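Local atomic coordinates of ubiquitin-like-specific protease 2 (Saccharomyces cerevisiae, PDB entry 5LNB), a protein that cleaves the ubiquitin-like modifier SUMO from conjugated proteins as a thiol protease of the peptidase C48 family, this chain holding its catalytic domain. Residues T163-S166 with L167-H171; P210-S213 with D214-V217; Y255-K258 with N259-N262; A264-N267 with L268-T271. One frame throughout, in Å; residues are numbered along the deposited sequence.

Interaction 1. Residues T163-S166 with L167-H171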
ATOM      1  N   THR A 163      -9.004  -5.296  -4.481  1.00 17.65           N
ATOM      2  CA  THR A 163      -7.747  -5.925  -4.878  1.00 25.09           C
ATOM      3  C   THR A 163      -7.380  -5.495  -6.295  1.00 25.84           C
ATOM      4  O   THR A 163      -8.191  -5.638  -7.220  1.00 28.20           O
ATOM      5  CB  THR A 163      -7.865  -7.453  -4.815  1.00 28.76           C
ATOM      6  OG1 THR A 163      -8.442  -7.835  -3.564  1.00 28.96           O
ATOM      7  CG2 THR A 163      -6.499  -8.118  -4.950  1.00 20.70           C
ATOM      8  N   PHE A 164      -6.157  -4.985  -6.474  1.00 19.10           N
ATOM      9  CA  PHE A 164      -5.757  -4.429  -7.762  1.00 21.17           C
ATOM     10  C   PHE A 164      -4.333  -4.854  -8.109  1.00 25.14           C
ATOM     11  O   PHE A 164      -3.437  -4.847  -7.258  1.00 22.96           O
ATOM     12  CB  PHE A 164      -5.895  -2.895  -7.780  1.00 16.80           C
ATOM     13  CG  PHE A 164      -5.470  -2.221  -6.495  1.00 20.21           C
ATOM     14  CD1 PHE A 164      -4.219  -1.609  -6.391  1.00 19.64           C
ATOM     15  CD2 PHE A 164      -6.315  -2.204  -5.387  1.00 19.86           C
ATOM     16  CE1 PHE A 164      -3.824  -0.987  -5.216  1.00 18.21           C
ATOM     17  CE2 PHE A 164      -5.919  -1.591  -4.203  1.00 15.40           C
ATOM     18  CZ  PHE A 164      -4.673  -0.975  -4.119  1.00 14.93           C
ATOM     19  N   ASP A 165      -4.146  -5.234  -9.371  1.00 24.67           N
ATOM     20  CA  ASP A 165      -2.929  -5.884  -9.836  1.00 25.84           C
ATOM     21  C   ASP A 165      -2.668  -5.417 -11.260  1.00 23.19           C
ATOM     22  O   ASP A 165      -3.566  -5.477 -12.101  1.00 22.45           O
ATOM     23  CB  ASP A 165      -3.094  -7.410  -9.788  1.00 23.35           C
ATOM     24  CG  ASP A 165      -1.841  -8.166 -10.201  1.00 25.20           C
ATOM     25  OD1 ASP A 165      -0.794  -7.542 -10.486  1.00 25.42           O
ATOM     26  OD2 ASP A 165      -1.910  -9.412 -10.226  1.00 25.07           O
ATOM     27  N   SER A 166      -1.448  -4.951 -11.525  1.00 17.90           N
ATOM     28  CA  SER A 166      -1.106  -4.531 -12.874  1.00 20.57           C
ATOM     29  C   SER A 166      -0.974  -5.711 -13.825  1.00 23.14           C
ATOM     30  O   SER A 166      -1.035  -5.511 -15.040  1.00 21.25           O
ATOM     31  CB  SER A 166       0.186  -3.708 -12.870  1.00 20.12           C
ATOM     32  OG  SER A 166       1.225  -4.410 -12.216  1.00 22.69           O
ATOM     33  N   LEU A 167      -0.796  -6.929 -13.314  1.00 22.01           N
ATOM     34  CA  LEU A 167      -0.845  -8.107 -14.173  1.00 22.73           C
ATOM     35  C   LEU A 167      -2.293  -8.565 -14.353  1.00 30.20           C
ATOM     36  O   LEU A 167      -3.192  -8.193 -13.589  1.00 30.43           O
ATOM     37  CB  LEU A 167       0.010  -9.243 -13.605  1.00 21.76           C
ATOM     38  CG  LEU A 167       1.489  -8.884 -13.385  1.00 22.60           C
ATOM     39  CD1 LEU A 167       2.297 -10.081 -12.890  1.00 22.08           C
ATOM     40  CD2 LEU A 167       2.124  -8.289 -14.657  1.00 21.82           C
ATOM     41  N   ARG A 168      -2.518  -9.383 -15.383  1.00 26.81           N
ATOM     42  CA  ARG A 168      -3.870  -9.835 -15.717  1.00 33.25           C
ATOM     43  C   ARG A 168      -4.201 -11.090 -14.906  1.00 34.35           C
ATOM     44  O   ARG A 168      -4.210 -12.218 -15.403  1.00 37.74           O
ATOM     45  CB  ARG A 168      -3.992 -10.064 -17.221  1.00 33.99           C
ATOM     46  CG  ARG A 168      -3.974  -8.759 -18.023  1.00 39.99           C
ATOM     47  CD  ARG A 168      -3.970  -9.004 -19.520  1.00 48.79           C
ATOM     48  NE  ARG A 168      -5.168  -9.719 -19.950  1.00 58.46           N
ATOM     49  CZ  ARG A 168      -6.171  -9.172 -20.632  1.00 67.19           C
ATOM     50  NH1 ARG A 168      -6.123  -7.891 -20.978  1.00 68.54           N
ATOM     51  NH2 ARG A 168      -7.219  -9.910 -20.978  1.00 71.14           N
ATOM     52  N   GLN A 169      -4.498 -10.873 -13.626  1.00 35.44           N
ATOM     53  CA  GLN A 169      -4.692 -11.964 -12.682  1.00 33.90           C
ATOM     54  C   GLN A 169      -5.731 -11.577 -11.639  1.00 33.29           C
ATOM     55  O   GLN A 169      -5.877 -10.403 -11.285  1.00 33.15           O
ATOM     56  CB  GLN A 169      -3.397 -12.338 -11.951  1.00 35.01           C
ATOM     57  CG  GLN A 169      -2.254 -12.779 -12.834  1.00 39.46           C
ATOM     58  CD  GLN A 169      -1.025 -13.182 -12.033  1.00 36.62           C
ATOM     59  OE1 GLN A 169      -1.087 -13.373 -10.816  1.00 41.36           O
ATOM     60  NE2 GLN A 169       0.101 -13.306 -12.715  1.00 37.20           N
ATOM     61  N   THR A 170      -6.416 -12.593 -11.125  1.00 28.83           N
ATOM     62  CA  THR A 170      -7.335 -12.478 -10.007  1.00 28.87           C
ATOM     63  C   THR A 170      -6.774 -13.295  -8.846  1.00 32.02           C
ATOM     64  O   THR A 170      -6.007 -14.241  -9.052  1.00 30.42           O
ATOM     65  CB  THR A 170      -8.734 -12.962 -10.399  1.00 31.73           C
ATOM     66  OG1 THR A 170      -8.677 -14.355 -10.725  1.00 39.37           O
ATOM     67  CG2 THR A 170      -9.242 -12.187 -11.626  1.00 31.14           C
ATOM     68  N   HIS A 171      -7.147 -12.933  -7.621  1.00 23.13           N
ATOM     69  CA  HIS A 171      -6.384 -13.376  -6.458  1.00 27.44           C
ATOM     70  C   HIS A 171      -7.274 -13.950  -5.369  1.00 27.07           C
ATOM     71  O   HIS A 171      -7.047 -13.739  -4.179  1.00 28.05           O
ATOM     72  CB  HIS A 171      -5.535 -12.229  -5.920  1.00 25.19           C
ATOM     73  CG  HIS A 171      -4.530 -11.737  -6.906  1.00 25.59           C
ATOM     74  ND1 HIS A 171      -3.459 -12.503  -7.316  1.00 26.92           N
ATOM     75  CD2 HIS A 171      -4.447 -10.574  -7.593  1.00 25.57           C
ATOM     76  CE1 HIS A 171      -2.748 -11.824  -8.197  1.00 25.88           C
ATOM     77  NE2 HIS A 171      -3.323 -10.650  -8.381  1.00 25.59           N
TER

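Interaction 2. Residues P210-S213 with D214-V217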
ATOM      1  N   PRO A 210       2.399  -5.973 -18.569  1.00 23.37           N
ATOM      2  CA  PRO A 210       2.797  -7.334 -18.183  1.00 24.00           C
ATOM      3  C   PRO A 210       4.192  -7.479 -17.579  1.00 24.76           C
ATOM      4  O   PRO A 210       4.604  -8.617 -17.338  1.00 26.41           O
ATOM      5  CB  PRO A 210       2.695  -8.104 -19.509  1.00 25.81           C
ATOM      6  CG  PRO A 210       2.927  -7.085 -20.559  1.00 26.02           C
ATOM      7  CD  PRO A 210       2.390  -5.783 -20.031  1.00 24.57           C
ATOM      8  N   ASN A 211       4.939  -6.407 -17.295  1.00 23.01           N
ATOM      9  CA  ASN A 211       6.255  -6.537 -16.655  1.00 23.05           C
ATOM     10  C   ASN A 211       6.069  -6.828 -15.174  1.00 26.03           C
ATOM     11  O   ASN A 211       5.707  -5.931 -14.408  1.00 21.65           O
ATOM     12  CB  ASN A 211       7.083  -5.263 -16.790  1.00 25.21           C
ATOM     13  CG  ASN A 211       7.347  -4.865 -18.222  1.00 26.26           C
ATOM     14  OD1 ASN A 211       7.157  -5.643 -19.157  1.00 30.27           O
ATOM     15  ND2 ASN A 211       7.786  -3.628 -18.400  1.00 26.94           N
ATOM     16  N   MET A 212       6.361  -8.054 -14.740  1.00 22.85           N
ATOM     17  CA  MET A 212       6.182  -8.350 -13.323  1.00 23.40           C
ATOM     18  C   MET A 212       7.081  -7.471 -12.454  1.00 23.27           C
ATOM     19  O   MET A 212       6.662  -7.008 -11.386  1.00 21.27           O
ATOM     20  CB  MET A 212       6.441  -9.830 -13.033  1.00 23.59           C
ATOM     21  CG  MET A 212       6.079 -10.206 -11.588  1.00 25.92           C
ATOM     22  SD  MET A 212       5.872 -11.975 -11.343  1.00 31.97           S
ATOM     23  CE  MET A 212       7.566 -12.532 -11.473  1.00 35.50           C
ATOM     24  N   SER A 213       8.308  -7.201 -12.914  1.00 24.33           N
ATOM     25  CA  SER A 213       9.248  -6.414 -12.122  1.00 21.87           C
ATOM     26  C   SER A 213       8.845  -4.946 -12.000  1.00 26.04           C
ATOM     27  O   SER A 213       9.379  -4.255 -11.129  1.00 26.31           O
ATOM     28  CB  SER A 213      10.656  -6.537 -12.708  1.00 24.14           C
ATOM     29  OG  SER A 213      10.758  -5.940 -13.991  1.00 24.42           O
ATOM     30  N   ASP A 214       7.915  -4.457 -12.833  1.00 20.34           N
ATOM     31  CA  ASP A 214       7.313  -3.138 -12.631  1.00 26.58           C
ATOM     32  C   ASP A 214       6.135  -3.144 -11.650  1.00 25.41           C
ATOM     33  O   ASP A 214       5.634  -2.064 -11.309  1.00 24.21           O
ATOM     34  CB  ASP A 214       6.813  -2.540 -13.954  1.00 19.67           C
ATOM     35  CG  ASP A 214       7.937  -1.998 -14.849  1.00 29.16           C
ATOM     36  OD1 ASP A 214       9.050  -1.700 -14.350  1.00 27.27           O
ATOM     37  OD2 ASP A 214       7.687  -1.865 -16.070  1.00 27.94           O
ATOM     38  N   CYS A 215       5.663  -4.313 -11.206  1.00 23.76           N
ATOM     39  CA  CYS A 215       4.469  -4.357 -10.356  1.00 22.34           C
ATOM     40  C   CYS A 215       4.604  -3.484  -9.110  1.00 23.41           C
ATOM     41  O   CYS A 215       3.635  -2.841  -8.687  1.00 19.42           O
ATOM     42  CB  CYS A 215       4.170  -5.795  -9.947  1.00 20.54           C
ATOM     43  SG  CYS A 215       3.509  -6.759 -11.284  1.00 23.37           S
ATOM     44  N   GLY A 216       5.789  -3.456  -8.498  1.00 21.20           N
ATOM     45  CA  GLY A 216       5.957  -2.645  -7.301  1.00 23.25           C
ATOM     46  C   GLY A 216       5.720  -1.167  -7.551  1.00 23.08           C
ATOM     47  O   GLY A 216       5.200  -0.464  -6.679  1.00 25.54           O
ATOM     48  N   VAL A 217       6.089  -0.682  -8.744  1.00 19.81           N
ATOM     49  CA  VAL A 217       5.870   0.713  -9.114  1.00 16.97           C
ATOM     50  C   VAL A 217       4.384   0.986  -9.311  1.00 22.30           C
ATOM     51  O   VAL A 217       3.882   2.055  -8.948  1.00 20.84           O
ATOM     52  CB  VAL A 217       6.678   1.063 -10.385  1.00 21.36           C
ATOM     53  CG1 VAL A 217       6.361   2.475 -10.874  1.00 18.04           C
ATOM     54  CG2 VAL A 217       8.167   0.921 -10.139  1.00 18.51           C
TER
HETATM   55  O   HOH W   1       8.464  -4.611  -8.716  1.00 18.27           O

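Interaction 3. Residues Y255-K258 with N259-N262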
ATOM      1  N   TYR A 255      -8.059   7.659 -15.726  1.00 25.01           N
ATOM      2  CA  TYR A 255      -8.179   7.979 -14.309  1.00 24.41           C
ATOM      3  C   TYR A 255      -6.867   7.757 -13.571  1.00 24.67           C
ATOM      4  O   TYR A 255      -6.486   8.571 -12.724  1.00 23.35           O
ATOM      5  CB  TYR A 255      -9.289   7.145 -13.662  1.00 23.85           C
ATOM      6  CG  TYR A 255      -9.612   7.610 -12.258  1.00 24.21           C
ATOM      7  CD1 TYR A 255     -10.373   8.751 -12.047  1.00 23.52           C
ATOM      8  CD2 TYR A 255      -9.135   6.924 -11.140  1.00 27.20           C
ATOM      9  CE1 TYR A 255     -10.657   9.198 -10.764  1.00 27.75           C
ATOM     10  CE2 TYR A 255      -9.416   7.365  -9.838  1.00 21.55           C
ATOM     11  CZ  TYR A 255     -10.177   8.500  -9.666  1.00 26.32           C
ATOM     12  OH  TYR A 255     -10.475   8.948  -8.401  1.00 24.86           O
ATOM     13  N   PHE A 256      -6.167   6.655 -13.872  1.00 25.01           N
ATOM     14  CA  PHE A 256      -4.929   6.283 -13.198  1.00 21.65           C
ATOM     15  C   PHE A 256      -3.674   6.756 -13.937  1.00 25.33           C
ATOM     16  O   PHE A 256      -2.579   6.249 -13.654  1.00 25.62           O
ATOM     17  CB  PHE A 256      -4.864   4.766 -12.996  1.00 18.52           C
ATOM     18  CG  PHE A 256      -5.778   4.255 -11.917  1.00 29.51           C
ATOM     19  CD1 PHE A 256      -5.378   4.254 -10.583  1.00 20.89           C
ATOM     20  CD2 PHE A 256      -7.046   3.772 -12.234  1.00 28.20           C
ATOM     21  CE1 PHE A 256      -6.224   3.784  -9.583  1.00 20.14           C
ATOM     22  CE2 PHE A 256      -7.898   3.301 -11.239  1.00 26.03           C
ATOM     23  CZ  PHE A 256      -7.483   3.306  -9.905  1.00 23.68           C
ATOM     24  N   ASP A 257      -3.807   7.701 -14.874  1.00 26.79           N
ATOM     25  CA  ASP A 257      -2.655   8.314 -15.555  1.00 31.84           C
ATOM     26  C   ASP A 257      -1.730   7.267 -16.180  1.00 31.26           C
ATOM     27  O   ASP A 257      -0.511   7.278 -15.975  1.00 31.18           O
ATOM     28  CB  ASP A 257      -1.858   9.210 -14.604  1.00 33.36           C
ATOM     29  CG  ASP A 257      -2.715  10.261 -13.930  1.00 43.31           C
ATOM     30  OD1 ASP A 257      -2.454  10.558 -12.748  1.00 43.40           O
ATOM     31  OD2 ASP A 257      -3.653  10.779 -14.579  1.00 46.18           O
ATOM     32  N   LYS A 258      -2.309   6.357 -16.970  1.00 26.82           N
ATOM     33  CA  LYS A 258      -1.477   5.313 -17.553  1.00 26.88           C
ATOM     34  C   LYS A 258      -0.351   5.896 -18.405  1.00 28.48           C
ATOM     35  O   LYS A 258       0.738   5.317 -18.468  1.00 30.11           O
ATOM     36  CB  LYS A 258      -2.317   4.345 -18.380  1.00 31.64           C
ATOM     37  CG  LYS A 258      -1.485   3.207 -18.964  1.00 33.73           C
ATOM     38  CD  LYS A 258      -2.318   2.186 -19.711  1.00 38.67           C
ATOM     39  CE  LYS A 258      -1.447   1.030 -20.218  1.00 42.51           C
ATOM     40  NZ  LYS A 258      -2.266   0.034 -20.979  1.00 50.04           N
ATOM     41  N   ASN A 259      -0.582   7.042 -19.056  1.00 26.15           N
ATOM     42  CA  ASN A 259       0.440   7.604 -19.939  1.00 31.80           C
ATOM     43  C   ASN A 259       1.695   8.026 -19.185  1.00 32.59           C
ATOM     44  O   ASN A 259       2.764   8.127 -19.796  1.00 42.13           O
ATOM     45  CB  ASN A 259      -0.123   8.794 -20.724  1.00 41.20           C
ATOM     46  CG  ASN A 259      -0.494   9.966 -19.826  1.00 53.58           C
ATOM     47  OD1 ASN A 259      -0.974   9.779 -18.711  1.00 58.74           O
ATOM     48  ND2 ASN A 259      -0.270  11.179 -20.312  1.00 59.31           N
ATOM     49  N   GLU A 260       1.598   8.267 -17.880  1.00 32.99           N
ATOM     50  CA  GLU A 260       2.759   8.611 -17.066  1.00 34.07           C
ATOM     51  C   GLU A 260       3.450   7.399 -16.450  1.00 29.88           C
ATOM     52  O   GLU A 260       4.542   7.548 -15.895  1.00 31.55           O
ATOM     53  CB  GLU A 260       2.347   9.566 -15.942  1.00 36.58           C
ATOM     54  CG  GLU A 260       1.733  10.867 -16.429  1.00 45.78           C
ATOM     55  CD  GLU A 260       1.066  11.650 -15.308  1.00 57.60           C
ATOM     56  OE1 GLU A 260       1.201  11.245 -14.128  1.00 58.27           O
ATOM     57  OE2 GLU A 260       0.400  12.668 -15.606  1.00 61.59           O
ATOM     58  N   ARG A 261       2.844   6.210 -16.521  1.00 30.20           N
ATOM     59  CA  ARG A 261       3.410   5.052 -15.833  1.00 29.74           C
ATOM     60  C   ARG A 261       4.804   4.719 -16.348  1.00 30.84           C
ATOM     61  O   ARG A 261       5.648   4.241 -15.581  1.00 29.97           O
ATOM     62  CB  ARG A 261       2.484   3.839 -15.977  1.00 26.02           C
ATOM     63  CG  ARG A 261       1.160   3.973 -15.224  1.00 29.63           C
ATOM     64  CD  ARG A 261       1.363   3.916 -13.718  1.00 27.34           C
ATOM     65  NE  ARG A 261       0.183   4.368 -12.974  1.00 27.73           N
ATOM     66  CZ  ARG A 261      -0.599   3.581 -12.239  1.00 23.35           C
ATOM     67  NH1 ARG A 261      -0.342   2.280 -12.154  1.00 21.77           N
ATOM     68  NH2 ARG A 261      -1.640   4.096 -11.590  1.00 19.17           N
ATOM     69  N   ASN A 262       5.059   4.959 -17.637  1.00 32.10           N
ATOM     70  CA  ASN A 262       6.362   4.644 -18.211  1.00 40.95           C
ATOM     71  C   ASN A 262       7.480   5.423 -17.524  1.00 45.23           C
ATOM     72  O   ASN A 262       8.608   4.928 -17.420  1.00 44.49           O
ATOM     73  CB  ASN A 262       6.345   4.931 -19.711  1.00 48.72           C
ATOM     74  CG  ASN A 262       7.663   4.610 -20.377  1.00 71.88           C
ATOM     75  OD1 ASN A 262       8.378   3.700 -19.956  1.00 76.32           O
ATOM     76  ND2 ASN A 262       8.000   5.363 -21.426  1.00 81.02           N
TER
HETATM   77  O   HOH W   2       0.883   6.987 -13.364  1.00 35.39           O
HETATM   78  O   HOH W   3       2.991   4.741 -19.823  1.00 36.60           O

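Interaction 4. Residues A264-N267 with L268-T271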
ATOM      1  N   ALA A 264       7.184   6.598 -14.301  1.00 28.95           N
ATOM      2  CA  ALA A 264       6.934   6.631 -12.865  1.00 28.29           C
ATOM      3  C   ALA A 264       8.189   6.293 -12.072  1.00 28.57           C
ATOM      4  O   ALA A 264       8.483   6.928 -11.054  1.00 28.45           O
ATOM      5  CB  ALA A 264       5.799   5.668 -12.509  1.00 22.99           C
ATOM      6  N   ARG A 265       8.939   5.290 -12.524  1.00 29.02           N
ATOM      7  CA  ARG A 265      10.172   4.904 -11.847  1.00 27.15           C
ATOM      8  C   ARG A 265      11.123   6.088 -11.709  1.00 30.98           C
ATOM      9  O   ARG A 265      11.690   6.329 -10.639  1.00 35.54           O
ATOM     10  CB  ARG A 265      10.832   3.780 -12.633  1.00 28.04           C
ATOM     11  CG  ARG A 265      11.446   2.711 -11.802  1.00 31.31           C
ATOM     12  CD  ARG A 265      11.971   1.647 -12.723  1.00 32.16           C
ATOM     13  NE  ARG A 265      11.155   0.447 -12.680  1.00 30.92           N
ATOM     14  CZ  ARG A 265      11.357  -0.542 -11.821  1.00 32.72           C
ATOM     15  NH1 ARG A 265      12.346  -0.447 -10.946  1.00 33.59           N
ATOM     16  NH2 ARG A 265      10.577  -1.617 -11.840  1.00 33.40           N
ATOM     17  N   LYS A 266      11.326   6.829 -12.796  1.00 34.29           N
ATOM     18  CA  LYS A 266      12.241   7.960 -12.743  1.00 35.71           C
ATOM     19  C   LYS A 266      11.730   9.025 -11.782  1.00 33.68           C
ATOM     20  O   LYS A 266      12.517   9.642 -11.052  1.00 33.74           O
ATOM     21  CB  LYS A 266      12.449   8.536 -14.144  1.00 38.55           C
ATOM     22  CG  LYS A 266      13.115   9.894 -14.150  1.00 42.25           C
ATOM     23  CD  LYS A 266      13.382  10.404 -15.551  1.00 50.20           C
ATOM     24  CE  LYS A 266      14.503  11.455 -15.534  1.00 62.49           C
ATOM     25  NZ  LYS A 266      15.101  11.700 -16.890  1.00 68.64           N
ATOM     26  N   ASN A 267      10.412   9.238 -11.745  1.00 31.94           N
ATOM     27  CA  ASN A 267       9.882  10.285 -10.879  1.00 32.02           C
ATOM     28  C   ASN A 267      10.016   9.900  -9.411  1.00 32.31           C
ATOM     29  O   ASN A 267      10.290  10.759  -8.561  1.00 33.10           O
ATOM     30  CB  ASN A 267       8.438  10.600 -11.260  1.00 34.50           C
ATOM     31  CG  ASN A 267       8.347  11.369 -12.576  1.00 54.18           C
ATOM     32  OD1 ASN A 267       9.065  12.347 -12.782  1.00 57.36           O
ATOM     33  ND2 ASN A 267       7.482  10.914 -13.482  1.00 61.39           N
ATOM     34  N   LEU A 268       9.865   8.610  -9.096  1.00 24.88           N
ATOM     35  CA  LEU A 268      10.128   8.152  -7.737  1.00 24.67           C
ATOM     36  C   LEU A 268      11.588   8.382  -7.351  1.00 24.42           C
ATOM     37  O   LEU A 268      11.877   8.787  -6.220  1.00 24.00           O
ATOM     38  CB  LEU A 268       9.749   6.678  -7.591  1.00 24.09           C
ATOM     39  CG  LEU A 268       8.273   6.292  -7.786  1.00 21.04           C
ATOM     40  CD1 LEU A 268       8.152   4.782  -7.789  1.00 20.62           C
ATOM     41  CD2 LEU A 268       7.371   6.902  -6.693  1.00 19.87           C
ATOM     42  N   ARG A 269      12.523   8.149  -8.282  1.00 27.53           N
ATOM     43  CA  ARG A 269      13.934   8.415  -7.997  1.00 27.45           C
ATOM     44  C   ARG A 269      14.159   9.890  -7.717  1.00 29.36           C
ATOM     45  O   ARG A 269      14.847  10.254  -6.759  1.00 32.52           O
ATOM     46  CB  ARG A 269      14.827   7.980  -9.157  1.00 32.90           C
ATOM     47  CG  ARG A 269      15.005   6.504  -9.329  1.00 39.72           C
ATOM     48  CD  ARG A 269      16.317   6.215 -10.067  1.00 43.70           C
ATOM     49  NE  ARG A 269      16.624   7.180 -11.126  1.00 44.73           N
ATOM     50  CZ  ARG A 269      16.226   7.068 -12.393  1.00 45.46           C
ATOM     51  NH1 ARG A 269      15.483   6.040 -12.768  1.00 40.99           N
ATOM     52  NH2 ARG A 269      16.570   7.989 -13.284  1.00 46.45           N
ATOM     53  N   HIS A 270      13.586  10.756  -8.555  1.00 30.16           N
ATOM     54  CA  HIS A 270      13.715  12.192  -8.336  1.00 30.60           C
ATOM     55  C   HIS A 270      13.158  12.598  -6.977  1.00 29.08           C
ATOM     56  O   HIS A 270      13.723  13.466  -6.305  1.00 32.09           O
ATOM     57  CB  HIS A 270      13.018  12.966  -9.456  1.00 38.75           C
ATOM     58  CG  HIS A 270      13.299  14.439  -9.432  1.00 58.83           C
ATOM     59  ND1 HIS A 270      12.336  15.379  -9.127  1.00 61.95           N
ATOM     60  CD2 HIS A 270      14.440  15.133  -9.659  1.00 64.10           C
ATOM     61  CE1 HIS A 270      12.869  16.587  -9.177  1.00 63.99           C
ATOM     62  NE2 HIS A 270      14.146  16.466  -9.497  1.00 64.79           N
ATOM     63  N   THR A 271      12.046  11.993  -6.557  1.00 28.33           N
ATOM     64  CA  THR A 271      11.479  12.339  -5.257  1.00 28.17           C
ATOM     65  C   THR A 271      12.427  11.951  -4.127  1.00 30.83           C
ATOM     66  O   THR A 271      12.733  12.767  -3.250  1.00 29.60           O
ATOM     67  CB  THR A 271      10.123  11.660  -5.065  1.00 30.99           C
ATOM     68  OG1 THR A 271       9.198  12.135  -6.053  1.00 32.31           O
ATOM     69  CG2 THR A 271       9.582  11.948  -3.669  1.00 23.02           C
TER

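Interaction 1. Residues T163-S166 with L167-H171
Asp165 OD1 takes two hydrogen bonds, one from Leu167 N and one from NE2 of His122 on strand 122-129. The amide of Leu167 lies 2.9 Å from OD1 of Asp165 and reaches it from above the carboxylate plane, 71° out of it. The second oxygen turns to the far end of the loop: NE2 of His171 donates to OD2 of Asp165 across 2.6 Å. This bond leaves the imidazole edge almost exactly in the ring plane and meets OD2 on its anti side but tilted out of the carboxylate plane, the ring and carboxylate planes being 32° apart. With CG anti to the backbone N (chi1 -177°), the carboxylate reaches in among the residues of 167-171, and both oxygens are engaged. Two CB atoms flank it: Leu167 CB lies 3.6 Å from Asp165 OD1, and Gln169 CB comes to 3.7 Å from OD2 of the same residue. Thr163 CG2 approaches CD2 of His171 obliquely at 4.2 Å. His171, at the N-cap position before helix 172-190, is itself held by a hydrogen bond from ND1 to Glu174 and by stacking with Phe124. It therefore probably serves as a second-shell residue, setting with Leu167 N the rotation of the carboxylate that bonds His122. An aspartate just beyond residue 164, hydrogen-bonded to His122 of the neighbouring strand 122-129, is consistent with the Cys-His-Asp catalytic triad of C48 proteases.

Interaction 2. Residues P210-S213 with D214-V217
Asn211 (chi1 -60°) and Asp214 (chi1 -76°) both swing CG to the side of their own backbone N, which lays the two side chains alongside each other, pointing the same way. They sit where the chain turns into helix 215-228, whose Cys215, at the start of the helix and near His122, is probably the nucleophile, as in papain-like (clan CA) cysteine proteases. The link between the two is a nearly straight hydrogen bond: ND2 of Asn211 gives a proton to OD2 of Asp214 at 2.9 Å, with an N-H...O angle of 165°. It leaves in the plane of the amide but comes down on the carboxylate from above its plane. OD1 of Asp214 pairs in a salt bridge with Arg265, so the group is held through both oxygens. Beneath the side chains the backbone makes two overlapping i-to-i+3 turns, Asp214 N to Asn211 O at 3.1 Å and Cys215 N to Met212 O at 2.9 Å. Water 1 carries the winding onward, giving a proton to Ser213 O and taking one from Gly216 N. Ser213 OG is hydrogen-bonded to the carbonyl of Lys46. The sulfur packs close to the turn that precedes it: Cys215 SG is 4.3 Å from CG of Met212, and it lies just 3.2 Å from O of the same methionine, the oxygen that also receives the Cys215 amide.

Interaction 3. Residues Y255-K258 with N259-N262
Arg261 folds back over the turn, bent at chi2 (-70°), and brings NH2 to 3.1 Å from Phe256 O in a weak hydrogen bond, its guanidinium plane nearly perpendicular to the Phe256 ring. This is the packed side. NH2 also contacts CB of Phe256 at 3.6 Å, and Asn222 and His218 on helix 215-228 take further bonds from the guanidinium, while the phenyl ring lies against Trp237. Nearer the backbone, Arg261 CG lies 3.5 Å from Lys258 O, whose carbonyl receives the Arg261 amide, and Glu260 N bonds to Asp257 O. Water 2 bridges Asp257 O to Arg261 NE, meeting the guanidinium at its edge.

The other side is looser. The carboxylates of Asp257 and Glu260 run side by side and stack with planes 28° apart, OD1 of Asp257 being 4.0 Å from OE1 of Glu260. A salt bridge from Asp257 to Lys225 probably eases the repulsion. Away from these carboxylates, water 3 links Lys258 O to Asn262 N. With its positive phi, Asp257 is the C-prime residue of a Schellman motif that ends helix 245-255 and leads into the short, weakly bonded helix 258-261.

Interaction 4. Residues A264-N267 with L268-T271
Leu268 N to Ala264 O, at 2.9 Å, heads a run of i-to-i+4 backbone hydrogen bonds in the first turns of the long alpha-helix 264-285. The bonds Arg269 N to Arg265 O, His270 N to Lys266 O and Thr271 N to Asn267 O follow in order, so four successive carbonyls are taken up by amides. Thr271 adds a polar side-chain contact: its OG1 lies 3.1 Å from Asn267 O, beside the amide that already bonds to that oxygen.

Van der Waals packing centres on Leu268. Its CG sits 3.3 Å from Ala264 O, close over the carbonyl one turn back, while its side chain touches Phe57 and Tyr61 of helix 51-67 and Ile220 of helix 215-228. Ala264, on the same side, meets Val217 and Leu221, so Leu268 touches both helices and Ala264 the second.

Charged side chains form the third group. Arg265 NH1 is hydrogen-bonded to the carbonyl of Asp47. Arg269 bends at chi3 (-38°), and its guanidinium turns back over the helix, with NH1 hydrogen-bonded to Leu43 O and Phe44 in a cation-pi contact. Lys266 carries the same charge, and its NZ lies 5.4 Å from NH2 of Arg269; it is the aliphatic part that touches, CG of Lys266 lying 4.0 Å from that NH2. One guanidinium face of Arg269 rests on Lys266 CA, which stands 3.7 Å above its plane, offset toward the rim.

In the fold
Interactions 1 and 2 meet at the probable active site, their centres about 11 Å apart: Cys215 SG packs 3.4 Å from OG of Ser166 and 3.6 Å from CG of Leu167, and His122 touches residues of both contacts. Interaction 2 is tied in turn to interaction 4 by the salt bridge between Asp214 OD1 and Arg265 NH2, 2.9 Å long, and by Val217 CG1 against Ala264 CB at 3.6 Å. Interaction 3 leads directly along the chain into interaction 4, and its Arg261 bonds to helix 215-228, which interaction 2 begins. Interactions 1 and 4 do not touch, their nearest atoms being about 10 Å apart.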